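Local coordinates for protein tryptophan halogenase (Shewanella frigidimarina, PDB 2PYX) that probably acts as an FAD-dependent tryptophan halogenase, a flavoprotein of the monooxygenase type expected to halogenate the indole ring of tryptophan, at residues 15-20 with 176-181; 58-63 with 172-177. All blocks are in the same frame, centred on the assembly; numbering follows the deposited sequence.

In the fold
Contact 2 joins strand 60-61 to the end of strand 169-172 and the first turn of helix 174-187; contact 1 sets the overlapping segment 176-181 of that helix against the start of helix 16-31. Along the chain 15-20 comes first, then 58-63, and both pair with the later run 172-181, whose Lys-176 and Phe-177 belong to both contacts. The centres lie about 10 Å apart, and Thr-17 CG2 packs on Ala-174 O between them. Helix 174-187 thus links the glycine-rich turn after strand 9-13, predicted to bind FAD, with the mixed sheet that carries Lys-89, the predicted active-site residue, on strand 87-95.

Contact 1 of 2, residues 15-20 with 176-181; sequences GGTAGW and KFSQLL
Trp-20 and Leu-181 meet through their first side-chain carbons, CB to CB at 3.5 Å, where the first turn of helix 16-31 and the segment 176-181 of helix 174-187 run nearly parallel, with axes 8.8 Å apart and 25° between their directions. The Leu-181 branch also reaches across, its CD1 lying 4.0 Å from Trp-20 CB. The indole itself is carried alongside helix 174-187 because CG stands anti to the carbonyl carbon (chi1 -67°); one face of the ring then receives Ser-178 O, 4.0 Å from Trp-20 CD1.

One turn earlier, the small side chain of Ser-178 permits a close approach of the backbones, with Thr-17 CA and Ser-178 CA 5.2 Å apart. The serine occupies two positions; in this one of its conformers OG lies 3.1 Å from Thr-17 N, at too poor an angle for a hydrogen bond, and is bonded to Ala-174 O in its own helix. Thr-17 N is bonded to a tartrate probably brought in by the crystallisation liquor. Thr-17 CG2 lies 4.0 Å from Phe-177 CD2, the threonine and phenylalanine side chains being roughly perpendicular.

In the second shell, Leu-181 CD1 rests over one face of the Phe-177 ring, offset toward its rim, and Phe-80 meets that ring edge-to-face. His-193 forms an edge-to-face pair with Trp-20. Helix 363-377 supplies Leu-365 and Ile-368 against Thr-17.

Gly-16 and Gly-19 belong to what is probably a Rossmann-type GxGxxG motif, consistent with the predicted FAD site at Gly-15 to Ala-18. With no hydrogen bond between the segments, the join rests on apolar packing and close van der Waals contact, and the amides of Thr-17 and Ala-18 are both bonded to the tartrate, perhaps in the place of a phosphate of the dinucleotide.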
loop_
_atom_site.group_PDB
_atom_site.type_symbol
_atom_site.label_atom_id
_atom_site.label_comp_id
_atom_site.label_asym_id
_atom_site.label_seq_id
_atom_site.Cartn_x
_atom_site.Cartn_y
_atom_site.Cartn_z
ATOM N N GLY A 15 -3.225 10.960 15.131
ATOM C CA GLY A 15 -4.297 10.904 14.191
ATOM C C GLY A 15 -3.820 10.429 12.822
ATOM O O GLY A 15 -3.157 9.385 12.672
ATOM N N GLY A 16 -4.147 11.186 11.789
ATOM C CA GLY A 16 -3.785 10.820 10.420
ATOM C C GLY A 16 -4.507 9.556 9.983
ATOM O O GLY A 16 -5.435 9.086 10.638
ATOM N N THR A 17 -4.083 9.000 8.869
ATOM C CA THR A 17 -4.737 7.807 8.367
ATOM C C THR A 17 -4.506 6.637 9.308
ATOM O O THR A 17 -5.397 5.804 9.493
ATOM C CB THR A 17 -4.255 7.435 6.973
ATOM O OG1 THR A 17 -2.835 7.369 6.987
ATOM C CG2 THR A 17 -4.726 8.436 5.972
ATOM N N ALA A 18 -3.335 6.571 9.934
ATOM C CA ALA A 18 -3.028 5.444 10.826
ATOM C C ALA A 18 -3.968 5.413 12.026
ATOM O O ALA A 18 -4.603 4.402 12.346
ATOM C CB ALA A 18 -1.571 5.502 11.261
ATOM N N GLY A 19 -4.125 6.564 12.670
ATOM C CA GLY A 19 -4.940 6.630 13.853
ATOM C C GLY A 19 -6.408 6.480 13.588
ATOM O O GLY A 19 -7.102 5.713 14.284
ATOM N N TRP A 20 -6.891 7.177 12.551
ATOM C CA TRP A 20 -8.330 7.134 12.279
ATOM C C TRP A 20 -8.805 5.846 11.620
ATOM O O TRP A 20 -9.904 5.377 11.893
ATOM C CB TRP A 20 -8.802 8.353 11.512
ATOM C CG TRP A 20 -8.695 9.588 12.342
ATOM C CD1 TRP A 20 -7.765 10.595 12.217
ATOM C CD2 TRP A 20 -9.500 9.920 13.458
ATOM N NE1 TRP A 20 -7.972 11.550 13.184
ATOM C CE2 TRP A 20 -9.028 11.159 13.957
ATOM C CE3 TRP A 20 -10.577 9.303 14.102
ATOM C CZ2 TRP A 20 -9.597 11.774 15.071
ATOM C CZ3 TRP A 20 -11.149 9.933 15.173
ATOM C CH2 TRP A 20 -10.644 11.161 15.654
ATOM N N LYS A 176 -7.285 14.811 3.351
ATOM C CA LYS A 176 -8.738 14.869 3.205
ATOM C C LYS A 176 -9.403 13.588 3.709
ATOM O O LYS A 176 -10.472 13.616 4.316
ATOM C CB LYS A 176 -9.147 15.158 1.755
ATOM C CG LYS A 176 -8.820 16.588 1.326
ATOM C CD LYS A 176 -9.180 16.860 -0.102
ATOM C CE LYS A 176 -8.846 18.307 -0.469
ATOM N NZ LYS A 176 -9.700 18.770 -1.596
ATOM N N PHE A 177 -8.728 12.458 3.502
ATOM C CA PHE A 177 -9.214 11.187 4.017
ATOM C C PHE A 177 -9.225 11.180 5.554
ATOM O O PHE A 177 -10.202 10.805 6.166
ATOM C CB PHE A 177 -8.358 10.049 3.420
ATOM C CG PHE A 177 -8.827 8.639 3.730
ATOM C CD1 PHE A 177 -10.164 8.335 3.961
ATOM C CD2 PHE A 177 -7.902 7.602 3.695
ATOM C CE1 PHE A 177 -10.564 7.021 4.228
ATOM C CE2 PHE A 177 -8.311 6.285 3.942
ATOM C CZ PHE A 177 -9.629 6.021 4.212
ATOM N N SER A 178 -8.143 11.613 6.175
ATOM C CA SER A 178 -8.067 11.687 7.627
ATOM C C SER A 178 -9.188 12.567 8.180
ATOM O O SER A 178 -9.772 12.263 9.215
ATOM C CB SER A 178 -6.706 12.249 8.035
ATOM O OG SER A 178 -5.694 11.337 7.689
ATOM N N GLN A 179 -9.466 13.676 7.487
ATOM C CA GLN A 179 -10.549 14.572 7.918
ATOM C C GLN A 179 -11.919 13.908 7.824
ATOM O O GLN A 179 -12.739 13.992 8.735
ATOM C CB GLN A 179 -10.539 15.871 7.132
ATOM C CG GLN A 179 -11.547 16.907 7.659
ATOM C CD GLN A 179 -11.437 17.169 9.164
ATOM O OE1 GLN A 179 -10.352 17.425 9.693
ATOM N NE2 GLN A 179 -12.573 17.103 9.864
ATOM N N LEU A 180 -12.156 13.209 6.718
ATOM C CA LEU A 180 -13.409 12.467 6.580
ATOM C C LEU A 180 -13.570 11.433 7.699
ATOM O O LEU A 180 -14.617 11.297 8.300
ATOM C CB LEU A 180 -13.490 11.808 5.201
ATOM C CG LEU A 180 -14.614 10.827 4.885
ATOM C CD1 LEU A 180 -15.943 11.404 5.282
ATOM C CD2 LEU A 180 -14.667 10.481 3.421
ATOM N N LEU A 181 -12.499 10.707 7.981
ATOM C CA LEU A 181 -12.545 9.677 9.016
ATOM C C LEU A 181 -12.754 10.293 10.419
ATOM O O LEU A 181 -13.460 9.736 11.257
ATOM C CB LEU A 181 -11.250 8.853 9.023
ATOM C CG LEU A 181 -11.105 7.929 7.809
ATOM C CD1 LEU A 181 -9.670 7.416 7.767
ATOM C CD2 LEU A 181 -12.130 6.782 7.842
#

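Contact 2 of 2, residues 58-63 with 172-177; sequences VGEGTW and LNAAKF
Glu-60 and Leu-172 form an antiparallel hydrogen-bonded pair in the mixed sheet that strand 169-172 shares with strand 87-95, just before the chain turns into helix 174-187. Glu-60 N donates to Leu-172 O at 2.9 Å and Leu-172 N to Glu-60 O at 2.8 Å. Gly-59 CA adds a CA-H...O contact to Leu-172 O, 3.3 Å long, so that carbonyl takes two approaches.

The side chain of Leu-172 stands on the same face of the sheet as that of Glu-60. Its CB leads to a CG held between the backbone N and the carbonyl carbon (chi1 58°), which lies 3.8 Å from Glu-60 O. From there CD1 turns toward Glu-60 CB, 4.3 Å away, whereas CD2 reaches Thr-62 CG2 at 3.6 Å.

Leu-365 of helix 363-377 touches both Glu-60 and Thr-62, and Thr-62 O accepts a bond from Lys-89, the predicted active-site lysine. Asn-173 is the N-cap, its OD1 accepting from Lys-176 N. In the following first turn, Ala-174 CB lies 3.6 Å from Glu-60 OE1, the carboxylate being carried there by a chain extended beyond CG.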
loop_
_atom_site.group_PDB
_atom_site.type_symbol
_atom_site.label_atom_id
_atom_site.label_comp_id
_atom_site.label_asym_id
_atom_site.label_seq_id
_atom_site.Cartn_x
_atom_site.Cartn_y
_atom_site.Cartn_z
ATOM N N VAL A 58 1.198 14.726 -1.211
ATOM C CA VAL A 58 0.783 15.080 -2.582
ATOM C C VAL A 58 -0.003 13.963 -3.289
ATOM O O VAL A 58 -0.133 13.978 -4.509
ATOM C CB VAL A 58 1.994 15.510 -3.462
ATOM C CG1 VAL A 58 2.685 16.715 -2.835
ATOM C CG2 VAL A 58 3.023 14.369 -3.674
ATOM N N GLY A 59 -0.564 13.028 -2.524
ATOM C CA GLY A 59 -1.393 11.957 -3.073
ATOM C C GLY A 59 -0.760 10.619 -2.703
ATOM O O GLY A 59 0.465 10.488 -2.714
ATOM N N GLU A 60 -1.617 9.635 -2.416
ATOM C CA GLU A 60 -1.194 8.335 -1.949
ATOM C C GLU A 60 -2.059 7.277 -2.597
ATOM O O GLU A 60 -3.214 7.560 -2.933
ATOM C CB GLU A 60 -1.366 8.257 -0.434
ATOM C CG GLU A 60 -0.680 7.066 0.159
ATOM C CD GLU A 60 -0.511 7.168 1.668
ATOM O OE1 GLU A 60 -0.931 8.191 2.228
ATOM O OE2 GLU A 60 0.061 6.228 2.274
ATOM N N GLY A 61 -1.482 6.098 -2.833
ATOM C CA GLY A 61 -2.200 4.959 -3.365
ATOM C C GLY A 61 -2.568 3.915 -2.315
ATOM O O GLY A 61 -1.933 3.778 -1.251
ATOM N N THR A 62 -3.575 3.120 -2.665
ATOM C CA THR A 62 -4.041 2.010 -1.839
ATOM C C THR A 62 -4.071 0.718 -2.618
ATOM O O THR A 62 -3.852 0.686 -3.825
ATOM C CB THR A 62 -5.449 2.251 -1.268
ATOM O OG1 THR A 62 -6.452 1.818 -2.186
ATOM C CG2 THR A 62 -5.675 3.672 -0.935
ATOM N N TRP A 63 -4.333 -0.352 -1.879
ATOM C CA TRP A 63 -4.593 -1.675 -2.446
ATOM C C TRP A 63 -6.125 -1.849 -2.458
ATOM O O TRP A 63 -6.860 -1.048 -1.881
ATOM C CB TRP A 63 -3.827 -2.806 -1.681
ATOM C CG TRP A 63 -2.388 -2.926 -2.154
ATOM C CD1 TRP A 63 -1.382 -2.022 -1.939
ATOM C CD2 TRP A 63 -1.817 -3.968 -2.968
ATOM N NE1 TRP A 63 -0.228 -2.447 -2.551
ATOM C CE2 TRP A 63 -0.462 -3.636 -3.183
ATOM C CE3 TRP A 63 -2.308 -5.152 -3.519
ATOM C CZ2 TRP A 63 0.378 -4.418 -3.966
ATOM C CZ3 TRP A 63 -1.467 -5.937 -4.252
ATOM C CH2 TRP A 63 -0.147 -5.584 -4.469
ATOM N N LEU A 172 -5.673 8.831 -3.599
ATOM C CA LEU A 172 -6.426 9.723 -2.714
ATOM C C LEU A 172 -5.541 10.813 -2.125
ATOM O O LEU A 172 -4.322 10.701 -2.148
ATOM C CB LEU A 172 -7.116 8.913 -1.592
ATOM C CG LEU A 172 -6.230 8.043 -0.671
ATOM C CD1 LEU A 172 -5.509 8.820 0.454
ATOM C CD2 LEU A 172 -7.024 6.904 -0.021
ATOM N N ASN A 173 -6.189 11.850 -1.607
ATOM C CA ASN A 173 -5.520 12.879 -0.788
ATOM C C ASN A 173 -5.614 12.415 0.674
ATOM O O ASN A 173 -6.718 12.338 1.237
ATOM C CB ASN A 173 -6.253 14.206 -1.002
ATOM C CG ASN A 173 -5.715 15.349 -0.147
ATOM O OD1 ASN A 173 -5.427 15.196 1.046
ATOM N ND2 ASN A 173 -5.668 16.550 -0.755
ATOM N N ALA A 174 -4.495 12.071 1.279
ATOM C CA ALA A 174 -4.525 11.493 2.633
ATOM C C ALA A 174 -5.054 12.427 3.713
ATOM O O ALA A 174 -5.715 11.984 4.671
ATOM C CB ALA A 174 -3.164 10.960 3.032
ATOM N N ALA A 175 -4.739 13.714 3.603
ATOM C CA ALA A 175 -5.211 14.656 4.609
ATOM C C ALA A 175 -6.742 14.766 4.553
ATOM O O ALA A 175 -7.424 14.827 5.579
ATOM C CB ALA A 175 -4.588 16.025 4.424
ATOM N N LYS A 176 -7.285 14.811 3.351
ATOM C CA LYS A 176 -8.738 14.869 3.205
ATOM C C LYS A 176 -9.403 13.588 3.709
ATOM O O LYS A 176 -10.472 13.616 4.316
ATOM C CB LYS A 176 -9.147 15.158 1.755
ATOM C CG LYS A 176 -8.820 16.588 1.326
ATOM C CD LYS A 176 -9.180 16.860 -0.102
ATOM C CE LYS A 176 -8.846 18.307 -0.469
ATOM N NZ LYS A 176 -9.700 18.770 -1.596
ATOM N N PHE A 177 -8.728 12.458 3.502
ATOM C CA PHE A 177 -9.214 11.187 4.017
ATOM C C PHE A 177 -9.225 11.180 5.554
ATOM O O PHE A 177 -10.202 10.805 6.166
ATOM C CB PHE A 177 -8.358 10.049 3.420
ATOM C CG PHE A 177 -8.827 8.639 3.730
ATOM C CD1 PHE A 177 -10.164 8.335 3.961
ATOM C CD2 PHE A 177 -7.902 7.602 3.695
ATOM C CE1 PHE A 177 -10.564 7.021 4.228
ATOM C CE2 PHE A 177 -8.311 6.285 3.942
ATOM C CZ PHE A 177 -9.629 6.021 4.212
#